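PDB 4HL7: nicotinate phosphoribosyltransferase from Vibrio cholerae, which probably catalyses the ATP-dependent formation of nicotinate D-ribonucleotide from nicotinate and phosphoribosyl diphosphate, a step in NAD(+) biosynthesis. Local coordinates for residues 74-85 / 216-226. Numbering follows the deposited sequence.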
loop_
_atom_site.group_PDB
_atom_site.type_symbol
_atom_site.label_atom_id
_atom_site.label_comp_id
_atom_site.label_asym_id
_atom_site.label_seq_id
_atom_site.Cartn_x
_atom_site.Cartn_y
_atom_site.Cartn_z
ATOM N N ASP A 74 14.972 15.961 6.776
ATOM C CA ASP A 74 13.947 14.922 6.745
ATOM C C ASP A 74 13.468 14.663 8.152
ATOM O O ASP A 74 12.257 14.456 8.399
ATOM C CB ASP A 74 14.514 13.617 6.191
ATOM C CG ASP A 74 14.911 13.716 4.712
ATOM O OD1 ASP A 74 14.409 14.598 4.003
ATOM O OD2 ASP A 74 15.771 12.932 4.297
ATOM N N ILE A 75 14.416 14.572 9.073
ATOM C CA ILE A 75 14.090 14.246 10.474
ATOM C C ILE A 75 13.280 15.380 11.129
ATOM O O ILE A 75 12.279 15.110 11.868
ATOM C CB ILE A 75 15.333 13.885 11.304
ATOM C CG1 ILE A 75 16.076 12.698 10.656
ATOM C CG2 ILE A 75 14.940 13.461 12.725
ATOM C CD1 ILE A 75 15.307 11.400 10.664
ATOM N N HIS A 76 13.691 16.614 10.864
ATOM C CA HIS A 76 12.975 17.823 11.319
ATOM C C HIS A 76 11.563 17.783 10.784
ATOM O O HIS A 76 10.585 18.070 11.516
ATOM C CB HIS A 76 13.669 19.121 10.853
ATOM C CG HIS A 76 15.023 19.402 11.541
ATOM N ND1 HIS A 76 15.284 19.059 12.851
ATOM C CD2 HIS A 76 16.203 20.027 11.057
ATOM C CE1 HIS A 76 16.558 19.450 13.180
ATOM N NE2 HIS A 76 17.120 20.032 12.088
ATOM N N TYR A 77 11.407 17.401 9.515
ATOM C CA TYR A 77 10.059 17.311 8.925
ATOM C C TYR A 77 9.193 16.290 9.701
ATOM O O TYR A 77 8.064 16.587 10.093
ATOM C CB TYR A 77 10.096 16.956 7.410
ATOM C CG TYR A 77 8.697 16.616 6.900
ATOM C CD1 TYR A 77 8.295 15.285 6.721
ATOM C CD2 TYR A 77 7.774 17.634 6.653
ATOM C CE1 TYR A 77 6.993 14.968 6.319
ATOM C CE2 TYR A 77 6.474 17.333 6.235
ATOM C CZ TYR A 77 6.093 16.007 6.067
ATOM O OH TYR A 77 4.818 15.717 5.659
ATOM N N LEU A 78 9.722 15.110 9.967
ATOM C CA LEU A 78 8.928 14.140 10.694
ATOM C C LEU A 78 8.665 14.574 12.145
ATOM O O LEU A 78 7.630 14.249 12.727
ATOM C CB LEU A 78 9.617 12.771 10.727
ATOM C CG LEU A 78 9.759 12.111 9.328
ATOM C CD1 LEU A 78 10.512 10.797 9.520
ATOM C CD2 LEU A 78 8.371 11.863 8.733
ATOM N N THR A 79 9.645 15.213 12.760
ATOM C CA THR A 79 9.435 15.700 14.113
ATOM C C THR A 79 8.176 16.572 14.218
ATOM O O THR A 79 7.386 16.399 15.142
ATOM C CB THR A 79 10.661 16.504 14.595
ATOM O OG1 THR A 79 11.741 15.601 14.729
ATOM C CG2 THR A 79 10.373 17.164 15.983
ATOM N N GLN A 80 8.043 17.527 13.308
ATOM C CA GLN A 80 6.925 18.488 13.269
ATOM C C GLN A 80 5.630 17.888 12.724
ATOM O O GLN A 80 4.548 18.055 13.318
ATOM C CB GLN A 80 7.295 19.713 12.427
ATOM C CG GLN A 80 6.133 20.706 12.263
ATOM C CD GLN A 80 6.566 22.102 11.806
ATOM O OE1 GLN A 80 7.756 22.435 11.779
ATOM N NE2 GLN A 80 5.595 22.934 11.489
ATOM N N HIS A 81 5.732 17.170 11.604
ATOM C CA HIS A 81 4.536 16.749 10.890
ATOM C C HIS A 81 4.079 15.339 11.128
ATOM O O HIS A 81 3.000 14.943 10.668
ATOM C CB HIS A 81 4.644 17.086 9.409
ATOM C CG HIS A 81 4.816 18.562 9.156
ATOM N ND1 HIS A 81 3.765 19.404 9.002
ATOM C CD2 HIS A 81 5.960 19.350 9.125
ATOM C CE1 HIS A 81 4.224 20.671 8.812
ATOM N NE2 HIS A 81 5.562 20.639 8.894
ATOM N N ALA A 82 4.891 14.576 11.864
ATOM C CA ALA A 82 4.562 13.208 12.298
ATOM C C ALA A 82 4.880 13.102 13.793
ATOM O O ALA A 82 5.751 12.314 14.255
ATOM C CB ALA A 82 5.327 12.156 11.438
ATOM N N PRO A 83 4.128 13.868 14.596
ATOM C CA PRO A 83 4.358 14.017 16.035
ATOM C C PRO A 83 4.180 12.733 16.862
ATOM O O PRO A 83 4.665 12.664 17.991
ATOM C CB PRO A 83 3.311 15.087 16.454
ATOM C CG PRO A 83 2.246 14.972 15.449
ATOM C CD PRO A 83 2.909 14.591 14.133
ATOM N N HIS A 84 3.523 11.731 16.296
ATOM C CA HIS A 84 3.398 10.436 16.982
ATOM C C HIS A 84 4.580 9.504 16.837
ATOM O O HIS A 84 4.622 8.475 17.486
ATOM C CB HIS A 84 2.036 9.769 16.687
ATOM C CG HIS A 84 0.902 10.575 17.259
ATOM N ND1 HIS A 84 0.752 10.742 18.589
ATOM C CD2 HIS A 84 -0.017 11.415 16.646
ATOM C CE1 HIS A 84 -0.261 11.619 18.811
ATOM N NE2 HIS A 84 -0.728 12.023 17.624
ATOM N N LEU A 85 5.553 9.887 15.989
ATOM C CA LEU A 85 6.864 9.236 15.976
ATOM C C LEU A 85 7.721 9.630 17.216
ATOM O O LEU A 85 7.801 10.785 17.561
ATOM C CB LEU A 85 7.605 9.555 14.660
ATOM C CG LEU A 85 6.824 8.984 13.419
ATOM C CD1 LEU A 85 7.637 9.290 12.161
ATOM C CD2 LEU A 85 6.551 7.511 13.531
ATOM N N TYR A 216 5.313 10.799 2.097
ATOM C CA TYR A 216 5.862 11.815 3.031
ATOM C C TYR A 216 6.583 12.918 2.256
ATOM O O TYR A 216 6.451 14.151 2.562
ATOM C CB TYR A 216 6.859 11.159 4.032
ATOM C CG TYR A 216 6.237 10.777 5.375
ATOM C CD1 TYR A 216 5.350 11.638 6.012
ATOM C CD2 TYR A 216 6.568 9.564 6.002
ATOM C CE1 TYR A 216 4.781 11.307 7.263
ATOM C CE2 TYR A 216 6.023 9.210 7.247
ATOM C CZ TYR A 216 5.157 10.110 7.895
ATOM O OH TYR A 216 4.572 9.768 9.135
ATOM N N HIS A 217 7.400 12.516 1.295
ATOM C CA HIS A 217 8.181 13.501 0.514
ATOM C C HIS A 217 7.327 14.541 -0.168
ATOM O O HIS A 217 7.633 15.772 -0.134
ATOM C CB HIS A 217 9.049 12.783 -0.521
ATOM C CG HIS A 217 9.934 13.711 -1.315
ATOM N ND1 HIS A 217 11.189 13.992 -0.956
ATOM C CD2 HIS A 217 9.684 14.446 -2.468
ATOM C CE1 HIS A 217 11.733 14.851 -1.833
ATOM N NE2 HIS A 217 10.824 15.119 -2.764
ATOM N N PHE A 218 6.245 14.090 -0.784
ATOM C CA PHE A 218 5.327 14.997 -1.508
ATOM C C PHE A 218 4.353 15.674 -0.539
ATOM O O PHE A 218 3.930 16.778 -0.819
ATOM C CB PHE A 218 4.585 14.229 -2.642
ATOM C CG PHE A 218 5.479 13.898 -3.818
ATOM C CD1 PHE A 218 6.288 14.891 -4.399
ATOM C CD2 PHE A 218 5.556 12.579 -4.320
ATOM C CE1 PHE A 218 7.190 14.587 -5.433
ATOM C CE2 PHE A 218 6.416 12.286 -5.364
ATOM C CZ PHE A 218 7.241 13.271 -5.921
ATOM N N ALA A 219 4.062 15.051 0.611
ATOM C CA ALA A 219 3.317 15.752 1.695
ATOM C C ALA A 219 4.115 17.000 2.117
ATOM O O ALA A 219 3.572 18.097 2.192
ATOM C CB ALA A 219 3.048 14.840 2.889
ATOM N N ARG A 220 5.412 16.824 2.318
ATOM C CA ARG A 220 6.303 17.976 2.524
ATOM C C ARG A 220 6.274 18.990 1.417
ATOM O O ARG A 220 6.075 20.172 1.691
ATOM C CB ARG A 220 7.744 17.553 2.833
ATOM C CG ARG A 220 8.711 18.726 3.098
ATOM C CD ARG A 220 10.112 18.240 3.528
ATOM N NE ARG A 220 10.687 17.307 2.559
ATOM C CZ ARG A 220 11.767 16.552 2.765
ATOM N NH1 ARG A 220 12.438 16.641 3.921
ATOM N NH2 ARG A 220 12.188 15.717 1.807
ATOM N N GLU A 221 6.534 18.553 0.194
ATOM C CA GLU A 221 6.718 19.465 -0.913
ATOM C C GLU A 221 5.495 20.341 -1.101
ATOM O O GLU A 221 5.595 21.559 -1.445
ATOM C CB GLU A 221 6.995 18.685 -2.191
ATOM C CG GLU A 221 6.934 19.564 -3.421
ATOM C CD GLU A 221 7.677 18.997 -4.614
ATOM O OE1 GLU A 221 8.240 17.895 -4.510
ATOM O OE2 GLU A 221 7.699 19.661 -5.669
ATOM N N PHE A 222 4.321 19.748 -0.900
ATOM C CA PHE A 222 3.067 20.464 -1.229
ATOM C C PHE A 222 2.267 20.888 0.004
ATOM O O PHE A 222 1.136 21.338 -0.134
ATOM C CB PHE A 222 2.190 19.573 -2.150
ATOM C CG PHE A 222 2.796 19.332 -3.480
ATOM C CD1 PHE A 222 2.927 20.382 -4.388
ATOM C CD2 PHE A 222 3.274 18.075 -3.824
ATOM C CE1 PHE A 222 3.510 20.189 -5.619
ATOM C CE2 PHE A 222 3.842 17.860 -5.062
ATOM C CZ PHE A 222 3.953 18.909 -5.976
ATOM N N ASP A 223 2.820 20.669 1.210
ATOM C CA ASP A 223 2.136 21.010 2.456
ATOM C C ASP A 223 0.776 20.346 2.489
ATOM O O ASP A 223 -0.273 21.004 2.684
ATOM C CB ASP A 223 2.023 22.540 2.636
ATOM C CG ASP A 223 1.440 22.930 4.009
ATOM O OD1 ASP A 223 1.711 22.236 5.038
ATOM O OD2 ASP A 223 0.666 23.891 4.066
ATOM N N LEU A 224 0.789 19.032 2.260
ATOM C CA LEU A 224 -0.405 18.232 2.336
ATOM C C LEU A 224 -0.249 17.349 3.531
ATOM O O LEU A 224 0.880 17.059 3.948
ATOM C CB LEU A 224 -0.564 17.364 1.068
ATOM C CG LEU A 224 -0.803 18.197 -0.175
ATOM C CD1 LEU A 224 -0.701 17.302 -1.396
ATOM C CD2 LEU A 224 -2.184 18.845 -0.108
ATOM N N LYS A 225 -1.374 16.902 4.062
ATOM C CA LYS A 225 -1.393 16.031 5.220
ATOM C C LYS A 225 -0.912 14.615 4.800
ATOM O O LYS A 225 -1.439 14.062 3.845
ATOM C CB LYS A 225 -2.825 16.001 5.769
ATOM C CG LYS A 225 -3.003 15.158 7.021
ATOM N N PRO A 226 0.090 14.031 5.529
ATOM C CA PRO A 226 0.494 12.636 5.243
ATOM C C PRO A 226 -0.531 11.689 5.864
ATOM O O PRO A 226 -0.901 11.868 7.025
ATOM C CB PRO A 226 1.887 12.515 5.912
ATOM C CG PRO A 226 1.946 13.595 6.909
ATOM C CD PRO A 226 1.016 14.707 6.475
HETATM O O HOH W 1 15.456 15.281 1.590
HETATM O O HOH W 2 3.090 17.752 5.410
#
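Tyr216 opens the second helix by laying its ring across the end of Leu78: CD2 of Leu78 sits 3.7 Å from the Tyr216 ring centroid and only 8° off its normal, a nearly centred CH-pi contact. The same ring reaches Tyr77, whose edge it meets in plane through CD1, while Tyr216 OH lies 3.4 Å from Ala82 CB and hydrogen-bonds to Asn25 of helix 21-33. One turn on, the methyl of Ala219 packs against the Tyr77 hydroxyl. Arg220 then does two jobs with one side chain. Arg220 CB makes a CH-pi contact over one face of Tyr77, 3.9 Å from the ring centroid and displaced toward the rim, with CG and CD continuing past Tyr77 CD2; beyond that the chain bends at chi3 (55°), turning the guanidinium to Asp74. In the resulting salt bridge Arg220 NH1 donates to Asp74 OD1 at 2.8 Å, nearly in the guanidinium plane and onto the anti lone pair, while NH2 adds a weak bond to the same oxygen and a water also donates to it. After the Schellman motif at Asp223, the carbonyl of Leu224 takes a bond from a second water, which lies 2.7 Å from Tyr77 OH, and Pro226 CG packs 3.8 Å from Tyr77 OH. The example illustrates near-perpendicular helix packing, at 80°, around an inserted aromatic: Tyr77 of the N-terminal domain is held against the helix that follows strand 210-213 of the parallel sheet in the TIM-barrel-related domain.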